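PDB 2Q9R: DUF416 domain-containing protein, which is of unknown function, an all-helical member of the DUF416 family with a pocket that can hold benzoic acid. Local coordinates for residues A[6-11]-A[164-169]; A[33-38]-A[78-83]. One frame throughout, in Å; residues are numbered along the deposited sequence.

Contact 1. Residues A[6-11]-A[164-169]; sequences TGFFKR and SLLEII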
# COMPACT_ATOMS: atom_id res chain seq x y z
N THR A 6 0.94 22.72 17.19
CA THR A 6 0.25 21.92 18.21
C THR A 6 0.15 20.48 17.69
O THR A 6 0.18 20.25 16.47
CB THR A 6 -1.15 22.49 18.54
OG1 THR A 6 -1.01 23.88 18.83
CG2 THR A 6 -1.79 21.79 19.73
N GLY A 7 0.07 19.52 18.62
CA GLY A 7 0.05 18.11 18.29
C GLY A 7 -1.28 17.70 17.69
O GLY A 7 -2.31 18.30 17.95
N PHE A 8 -1.23 16.67 16.86
CA PHE A 8 -2.41 16.11 16.25
C PHE A 8 -3.53 15.85 17.27
O PHE A 8 -4.68 16.25 17.04
CB PHE A 8 -2.05 14.85 15.49
CG PHE A 8 -3.21 14.18 14.86
CD1 PHE A 8 -3.66 14.59 13.62
CD2 PHE A 8 -3.85 13.14 15.50
CE1 PHE A 8 -4.76 13.97 13.02
CE2 PHE A 8 -4.95 12.53 14.93
CZ PHE A 8 -5.40 12.93 13.69
N PHE A 9 -3.22 15.20 18.38
CA PHE A 9 -4.30 14.84 19.31
C PHE A 9 -4.78 15.98 20.13
O PHE A 9 -5.94 15.99 20.52
CB PHE A 9 -3.95 13.66 20.23
CG PHE A 9 -4.05 12.33 19.55
CD1 PHE A 9 -5.30 11.77 19.28
CD2 PHE A 9 -2.91 11.66 19.12
CE1 PHE A 9 -5.41 10.54 18.64
CE2 PHE A 9 -2.99 10.43 18.49
CZ PHE A 9 -4.25 9.87 18.22
N LYS A 10 -3.90 16.95 20.42
CA LYS A 10 -4.39 18.13 21.12
C LYS A 10 -5.42 18.85 20.21
O LYS A 10 -6.39 19.43 20.70
CB LYS A 10 -3.24 19.05 21.59
N ARG A 11 -5.19 18.80 18.89
CA ARG A 11 -6.01 19.52 17.91
C ARG A 11 -7.33 18.78 17.70
O ARG A 11 -8.44 19.38 17.63
CB ARG A 11 -5.28 19.60 16.56
CG ARG A 11 -4.15 20.62 16.46
CD ARG A 11 -3.84 20.93 15.00
NE ARG A 11 -3.10 19.87 14.36
CZ ARG A 11 -3.23 19.47 13.09
NH1 ARG A 11 -4.12 19.99 12.27
NH2 ARG A 11 -2.47 18.48 12.64
N SER A 164 -5.00 15.88 6.84
CA SER A 164 -5.73 16.67 5.87
C SER A 164 -7.21 16.78 6.23
O SER A 164 -7.82 17.83 6.09
CB SER A 164 -5.59 16.05 4.49
OG SER A 164 -4.31 16.32 3.98
N LEU A 165 -7.79 15.69 6.69
CA LEU A 165 -9.16 15.68 7.17
C LEU A 165 -9.31 16.61 8.38
O LEU A 165 -10.28 17.36 8.50
CB LEU A 165 -9.55 14.26 7.57
CG LEU A 165 -10.96 13.99 8.06
CD1 LEU A 165 -12.03 14.36 6.97
CD2 LEU A 165 -11.06 12.49 8.47
N LEU A 166 -8.35 16.57 9.30
CA LEU A 166 -8.43 17.41 10.49
C LEU A 166 -8.35 18.89 10.12
O LEU A 166 -9.11 19.73 10.66
CB LEU A 166 -7.33 17.06 11.49
CG LEU A 166 -7.22 17.87 12.78
CD1 LEU A 166 -8.53 17.88 13.53
CD2 LEU A 166 -6.09 17.32 13.66
N GLU A 167 -7.42 19.21 9.22
CA GLU A 167 -7.22 20.58 8.76
C GLU A 167 -8.44 21.19 8.12
O GLU A 167 -8.70 22.36 8.33
CB GLU A 167 -6.08 20.65 7.74
CG GLU A 167 -4.72 20.46 8.35
CD GLU A 167 -3.65 20.30 7.29
OE1 GLU A 167 -3.96 20.55 6.10
OE2 GLU A 167 -2.51 19.94 7.65
N ILE A 168 -9.14 20.45 7.27
CA ILE A 168 -10.31 21.02 6.63
C ILE A 168 -11.44 21.24 7.65
O ILE A 168 -12.12 22.28 7.62
CB ILE A 168 -10.72 20.29 5.32
CG1 ILE A 168 -11.87 21.04 4.63
CG2 ILE A 168 -11.03 18.80 5.54
CD1 ILE A 168 -11.85 20.91 3.08
N ILE A 169 -11.60 20.32 8.59
CA ILE A 169 -12.62 20.50 9.62
C ILE A 169 -12.29 21.64 10.56
O ILE A 169 -13.16 22.44 10.90
CB ILE A 169 -12.87 19.17 10.40
CG1 ILE A 169 -13.40 18.12 9.40
CG2 ILE A 169 -13.81 19.35 11.58
CD1 ILE A 169 -13.44 16.68 9.95
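L166, pointing from helix 153-170 at the start of helix 8-14, is met there by F8 and R11; L165 before it looks elsewhere, onto F23 and L27 of helix 17-42 and L183 of helix 177-190. The CD2 methyl of L166 does nearly all the touching. It lies 3.7 Å from CD1 of F8 and equally close to CE1, the methyl meeting the CD1-CE1 bond of the ring at a slant. The same methyl sits over the centre of one face of the R11 guanidinium, 3.6 Å from CZ and 3.6 Å from NH1 of R11, while the aliphatic CB of R11 reaches it at 3.8 Å. One methyl thus touches both the F8 ring and the R11 guanidinium, which reach it from directions roughly at right angles. With CG anti to its backbone N (chi1 178°), F8 swings its ring over toward helix 153-170, where it also touches Q162 and N163. R11 needs a bend at chi3 (-76°) to fold its guanidinium across the leucine.

E167 follows at the margin. Its CG approaches the edge of the guanidinium, 4.0 Å from NH1 of R11, but its carboxylate stops short of a salt bridge: OE2 of E167 is 4.9 Å from NH1 of R11, a distance at which any attraction is probably modest. The true ion pair of R11 NH1 is with E170, and a weak hydrogen bond joins NH2 to N163, so R11 spans nearly two turns of the helix it packs on.

No hydrogen bond links the two segments. G7 occupies the N-cap position of helix 8-14, and the whole is a helix-helix contact of an all-helical fold, in which the short N-terminal helix lies against helix 153-170 chiefly through L166, which meets F8 and R11.

Contact 2. Residues A[33-38]-A[78-83]; sequences PNYQLF and EDNTPE. With BEZ (benzoic acid), chain E.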
# COMPACT_ATOMS: atom_id res chain seq x y z
N PRO A 33 -14.72 -0.73 2.64
CA PRO A 33 -14.23 -1.76 1.72
C PRO A 33 -13.59 -2.97 2.39
O PRO A 33 -13.64 -4.09 1.86
CB PRO A 33 -13.22 -1.01 0.87
CG PRO A 33 -13.75 0.40 0.87
CD PRO A 33 -14.22 0.61 2.27
N ASN A 34 -12.97 -2.76 3.54
CA ASN A 34 -12.37 -3.84 4.26
C ASN A 34 -13.44 -4.87 4.64
O ASN A 34 -13.24 -6.07 4.51
CB ASN A 34 -11.67 -3.32 5.50
CG ASN A 34 -10.50 -2.39 5.20
OD1 ASN A 34 -9.85 -2.44 4.13
ND2 ASN A 34 -10.22 -1.51 6.16
N TYR A 35 -14.57 -4.40 5.15
CA TYR A 35 -15.66 -5.30 5.56
C TYR A 35 -16.25 -5.96 4.32
O TYR A 35 -16.44 -7.18 4.27
CB TYR A 35 -16.70 -4.58 6.42
CG TYR A 35 -17.71 -5.54 6.96
CD1 TYR A 35 -18.76 -6.01 6.15
CD2 TYR A 35 -17.60 -6.02 8.27
CE1 TYR A 35 -19.64 -6.90 6.61
CE2 TYR A 35 -18.53 -6.91 8.76
CZ TYR A 35 -19.54 -7.34 7.94
OH TYR A 35 -20.42 -8.25 8.43
N GLN A 36 -16.41 -5.17 3.26
CA GLN A 36 -17.00 -5.68 2.04
C GLN A 36 -16.15 -6.81 1.45
O GLN A 36 -16.68 -7.84 1.04
CB GLN A 36 -17.17 -4.55 1.01
CG GLN A 36 -18.27 -3.58 1.37
CD GLN A 36 -18.24 -2.34 0.52
OE1 GLN A 36 -17.18 -1.81 0.23
NE2 GLN A 36 -19.42 -1.86 0.14
N LEU A 37 -14.85 -6.60 1.40
CA LEU A 37 -13.97 -7.60 0.82
C LEU A 37 -14.00 -8.89 1.66
O LEU A 37 -14.18 -9.98 1.14
CB LEU A 37 -12.53 -7.07 0.68
CG LEU A 37 -11.56 -8.03 -0.09
CD1 LEU A 37 -12.09 -8.33 -1.49
CD2 LEU A 37 -10.11 -7.50 -0.09
N PHE A 38 -13.81 -8.76 2.96
CA PHE A 38 -13.85 -9.90 3.85
C PHE A 38 -15.15 -10.71 3.69
O PHE A 38 -15.15 -11.94 3.65
CB PHE A 38 -13.67 -9.46 5.29
CG PHE A 38 -13.99 -10.54 6.29
CD1 PHE A 38 -13.12 -11.60 6.46
CD2 PHE A 38 -15.16 -10.52 7.03
CE1 PHE A 38 -13.39 -12.58 7.35
CE2 PHE A 38 -15.43 -11.54 7.95
CZ PHE A 38 -14.55 -12.56 8.11
N GLU A 78 -23.52 -5.76 15.92
CA GLU A 78 -22.87 -6.82 16.68
C GLU A 78 -23.13 -8.18 16.03
O GLU A 78 -22.20 -8.97 15.90
CB GLU A 78 -23.28 -6.79 18.15
CG GLU A 78 -22.35 -7.61 19.10
CD GLU A 78 -20.89 -7.14 19.11
OE1 GLU A 78 -20.63 -5.93 18.91
OE2 GLU A 78 -20.00 -8.00 19.32
N ASP A 79 -24.36 -8.43 15.56
CA ASP A 79 -24.70 -9.68 14.87
C ASP A 79 -23.83 -9.90 13.65
O ASP A 79 -23.56 -11.03 13.27
CB ASP A 79 -26.18 -9.70 14.45
CG ASP A 79 -27.14 -9.79 15.65
OD1 ASP A 79 -26.71 -10.19 16.75
OD2 ASP A 79 -28.33 -9.44 15.48
N ASN A 80 -23.38 -8.82 13.05
CA ASN A 80 -22.52 -8.89 11.87
C ASN A 80 -21.02 -8.67 12.13
O ASN A 80 -20.25 -8.38 11.19
CB ASN A 80 -23.04 -7.87 10.85
CG ASN A 80 -24.29 -8.34 10.17
OD1 ASN A 80 -24.22 -9.08 9.21
ND2 ASN A 80 -25.44 -7.96 10.71
N THR A 81 -20.62 -8.77 13.39
CA THR A 81 -19.22 -8.60 13.75
C THR A 81 -18.64 -10.01 13.83
O THR A 81 -19.11 -10.83 14.62
CB THR A 81 -19.06 -7.89 15.07
OG1 THR A 81 -19.74 -6.62 15.02
CG2 THR A 81 -17.53 -7.67 15.38
N PRO A 82 -17.63 -10.31 13.00
CA PRO A 82 -17.08 -11.66 13.05
C PRO A 82 -16.14 -11.94 14.26
O PRO A 82 -15.62 -11.01 14.92
CB PRO A 82 -16.32 -11.78 11.72
CG PRO A 82 -15.83 -10.37 11.48
CD PRO A 82 -16.94 -9.47 12.00
N GLU A 83 -15.97 -13.22 14.53
CA GLU A 83 -15.09 -13.72 15.56
C GLU A 83 -13.83 -14.21 14.91
O GLU A 83 -13.90 -15.09 14.07
CB GLU A 83 -15.71 -14.90 16.28
CG GLU A 83 -16.85 -14.55 17.21
CD GLU A 83 -16.41 -13.80 18.47
OE1 GLU A 83 -15.20 -13.73 18.78
OE2 GLU A 83 -17.31 -13.26 19.15
C BEZ E . -6.39 -8.91 3.06
O1 BEZ E . -5.53 -8.19 2.46
O2 BEZ E . -6.16 -10.11 3.40
C1 BEZ E . -7.73 -8.33 3.36
C2 BEZ E . -8.89 -9.14 3.24
C3 BEZ E . -10.13 -8.56 3.53
C4 BEZ E . -10.21 -7.23 3.93
C5 BEZ E . -9.06 -6.45 4.04
C6 BEZ E . -7.80 -7.00 3.77
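Y35 and N80 provide the polar link: the phenol OH of Y35 donates to the backbone O of N80 at 2.8 Å. The carbonyl oxygen lies at the ring's edge, in its plane, and accepts the hydrogen bond on a lone pair, in the carbonyl plane, with a C=O...donor angle of 136°. A chi1 of -173°, which sets the Y35 ring beside its own carbonyl carbon, carries the phenol across from helix 17-42 to the first residue beyond helix 70-79. The N80 amide is held separately, by the backbone of R76 and D46. A phenylalanine in place of Y35 would probably leave the N80 carbonyl without this donor and the turn after helix 70-79 less firmly tied to helix 17-42.

The apolar part centres on P82. Its CG lies 3.7 Å from CE2 of F38, the pyrrolidine meeting the ring at a slant, and its CD comes within 4.4 Å of CE2 of Y35. The F38 ring also packs edge-to-face with F87.

The benzoic acid ring rests beside the N34 backbone, its C4 3.3 Å from O of N34, and CD2 of L37 reaches C3 of the benzoic acid at 3.8 Å. H152 and S136 of the second subunit are hydrogen-bonded to the benzoic acid. F38 serves both sides, its ring on P82 and its N 3.7 Å from C3 of the benzoic acid, and thereby joins the turn at 78-83 to a ligand pocket at the subunit interface.

From the N terminus, helix 8-14 comes first, and contact 1 joins it to helix 153-170, closing a loop of 152 residues that is mostly helix. Helix 17-42 follows directly, and its second half enters contact 2, which closes a much shorter loop, through helices 47-62 and 70-79, at residues 78-83. Contact 2 is therefore nested inside the loop of contact 1; the two do not cross. They lie on opposite sides of the chain's centre, their own centres 29 Å apart and their nearest atoms about 14 Å apart. Contact 1 brings the chain's first helix to a late one; contact 2 ties early helices together beside the ligand pocket.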